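Vacuolar aminopeptidase 1 (Saccharomyces cerevisiae, PDB 5JH9) removes N-terminal amino acids from peptides and proteins in the yeast vacuole as a zinc aminopeptidase, and its precursor is the major cargo of the cytoplasm-to-vacuole targeting pathway. Local coordinates at residues 184-189 with 272-277. The protein carries 1 engineered substitution. Residues are numbered along the deposited sequence; the frame is centred on the assembly and turned at random.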
loop_
_atom_site.group_PDB
_atom_site.type_symbol
_atom_site.label_atom_id
_atom_site.label_comp_id
_atom_site.label_asym_id
_atom_site.label_seq_id
_atom_site.Cartn_x
_atom_site.Cartn_y
_atom_site.Cartn_z
ATOM N N LYS B 184 -20.098 -38.695 -42.898
ATOM C CA LYS B 184 -20.631 -40.009 -43.254
ATOM C C LYS B 184 -21.588 -39.840 -44.421
ATOM O O LYS B 184 -22.674 -39.287 -44.252
ATOM C CB LYS B 184 -21.365 -40.628 -42.059
ATOM C CG LYS B 184 -21.866 -42.050 -42.291
ATOM C CD LYS B 184 -22.904 -42.469 -41.263
ATOM C CE LYS B 184 -22.287 -42.711 -39.900
ATOM N NZ LYS B 184 -23.286 -43.290 -38.957
ATOM N N LYS B 185 -21.188 -40.322 -45.601
ATOM C CA LYS B 185 -22.037 -40.246 -46.792
ATOM C C LYS B 185 -23.359 -40.976 -46.571
ATOM O O LYS B 185 -23.387 -42.034 -45.937
ATOM C CB LYS B 185 -21.336 -40.822 -48.035
ATOM C CG LYS B 185 -20.316 -39.893 -48.681
ATOM C CD LYS B 185 -20.976 -38.729 -49.412
ATOM C CE LYS B 185 -19.967 -37.898 -50.188
ATOM N NZ LYS B 185 -20.545 -36.599 -50.637
ATOM N N LYS B 186 -24.440 -40.394 -47.093
ATOM C CA LYS B 186 -25.776 -40.984 -47.003
ATOM C C LYS B 186 -25.797 -42.393 -47.590
ATOM O O LYS B 186 -25.220 -42.638 -48.651
ATOM C CB LYS B 186 -26.802 -40.127 -47.745
ATOM C CG LYS B 186 -27.157 -38.831 -47.046
ATOM C CD LYS B 186 -28.369 -38.197 -47.703
ATOM C CE LYS B 186 -28.907 -37.030 -46.895
ATOM N NZ LYS B 186 -30.234 -36.564 -47.386
ATOM N N GLY B 187 -26.464 -43.308 -46.890
ATOM C CA GLY B 187 -26.526 -44.708 -47.294
ATOM C C GLY B 187 -25.219 -45.472 -47.153
ATOM O O GLY B 187 -24.983 -46.426 -47.894
ATOM N N THR B 188 -24.365 -45.041 -46.223
ATOM C CA THR B 188 -23.138 -45.766 -45.865
ATOM C C THR B 188 -22.944 -45.700 -44.355
ATOM O O THR B 188 -23.557 -44.868 -43.679
ATOM C CB THR B 188 -21.869 -45.182 -46.540
ATOM O OG1 THR B 188 -21.488 -43.955 -45.904
ATOM C CG2 THR B 188 -22.083 -44.931 -48.030
ATOM N N ASN B 189 -22.085 -46.581 -43.846
ATOM C CA ASN B 189 -21.627 -46.540 -42.451
ATOM C C ASN B 189 -20.127 -46.220 -42.327
ATOM O O ASN B 189 -19.512 -46.521 -41.304
ATOM C CB ASN B 189 -21.980 -47.862 -41.736
ATOM C CG ASN B 189 -23.187 -47.735 -40.815
ATOM O OD1 ASN B 189 -23.354 -46.732 -40.115
ATOM N ND2 ASN B 189 -24.022 -48.764 -40.796
ATOM N N GLU B 272 -22.935 -32.863 -47.829
ATOM C CA GLU B 272 -24.178 -32.280 -47.320
ATOM C C GLU B 272 -24.022 -31.990 -45.835
ATOM O O GLU B 272 -23.276 -32.684 -45.136
ATOM C CB GLU B 272 -25.364 -33.232 -47.518
ATOM C CG GLU B 272 -25.539 -33.788 -48.927
ATOM C CD GLU B 272 -25.787 -32.726 -49.984
ATOM O OE1 GLU B 272 -26.345 -31.651 -49.668
ATOM O OE2 GLU B 272 -25.433 -32.983 -51.155
ATOM N N VAL B 273 -24.751 -30.980 -45.360
ATOM C CA VAL B 273 -24.792 -30.630 -43.937
ATOM C C VAL B 273 -25.209 -31.845 -43.092
ATOM O O VAL B 273 -24.605 -32.110 -42.052
ATOM C CB VAL B 273 -25.740 -29.427 -43.674
ATOM C CG1 VAL B 273 -26.020 -29.234 -42.181
ATOM C CG2 VAL B 273 -25.166 -28.146 -44.270
ATOM N N SER B 274 -26.219 -32.583 -43.560
ATOM C CA SER B 274 -26.712 -33.798 -42.887
ATOM C C SER B 274 -25.630 -34.866 -42.669
ATOM O O SER B 274 -25.702 -35.641 -41.710
ATOM C CB SER B 274 -27.873 -34.415 -43.679
ATOM O OG SER B 274 -27.450 -34.891 -44.945
ATOM N N GLU B 275 -24.649 -34.902 -43.566
ATOM C CA GLU B 275 -23.544 -35.857 -43.501
ATOM C C GLU B 275 -22.424 -35.501 -42.498
ATOM O O GLU B 275 -21.617 -36.362 -42.171
ATOM C CB GLU B 275 -22.969 -36.078 -44.910
ATOM C CG GLU B 275 -23.997 -36.652 -45.885
ATOM C CD GLU B 275 -23.517 -36.755 -47.327
ATOM O OE1 GLU B 275 -22.809 -35.848 -47.818
ATOM O OE2 GLU B 275 -23.883 -37.751 -47.987
ATOM N N LEU B 276 -22.381 -34.264 -41.999
ATOM C CA LEU B 276 -21.320 -33.835 -41.068
ATOM C C LEU B 276 -21.463 -34.493 -39.692
ATOM O O LEU B 276 -22.519 -34.410 -39.064
ATOM C CB LEU B 276 -21.309 -32.314 -40.907
ATOM C CG LEU B 276 -21.082 -31.473 -42.165
ATOM C CD1 LEU B 276 -21.270 -30.000 -41.840
ATOM C CD2 LEU B 276 -19.708 -31.734 -42.765
ATOM N N ILE B 277 -20.391 -35.144 -39.244
ATOM C CA ILE B 277 -20.366 -35.915 -37.994
ATOM C C ILE B 277 -19.701 -35.109 -36.881
ATOM O O ILE B 277 -20.283 -34.919 -35.804
ATOM C CB ILE B 277 -19.613 -37.254 -38.201
ATOM C CG1 ILE B 277 -20.381 -38.151 -39.180
ATOM C CG2 ILE B 277 -19.371 -37.975 -36.879
ATOM C CD1 ILE B 277 -21.719 -38.669 -38.677
#
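One face of the E275 carboxylate is covered by K185, whose CA lies 3.3 Å from E275 OE2, with CD over the same face. K185 opens a type II beta turn, K185 to T188, in the hairpin loop joining strands 175-184 and 191-197. The turn packs on the turn-like residues just before strand 276-285, the neighbour of strand 175-184 in the antiparallel sheet, away from the zinc site. K186 CG lies beside E275 OE2 at 3.6 Å, on the side of the plane away from K185, its chain crossing E275 at about a right angle. At the edges, K186 N donates to E275 OE2 (2.8 Å) and E272 N to E275 OE1 (3.0 Å). Both meet anti sides, tilted out of the plane toward opposite faces. The K185 chain bends about its CB-CG bond (chi2 -72°), which brings NZ back to a long salt bridge with E275 OE1. An alanine here in place of E275 would probably leave K186 N and E272 N without their carboxylate acceptors and K185 NZ without this partner, freeing the turn to shift. K186 runs extended past S274, and both reach D247, by salt bridge and hydrogen bond respectively. K184 NZ pairs with E434 of a second subunit. K184 CB rests against I277 CG1 and CD1, while K184 N bonds to E275 O at 2.9 Å.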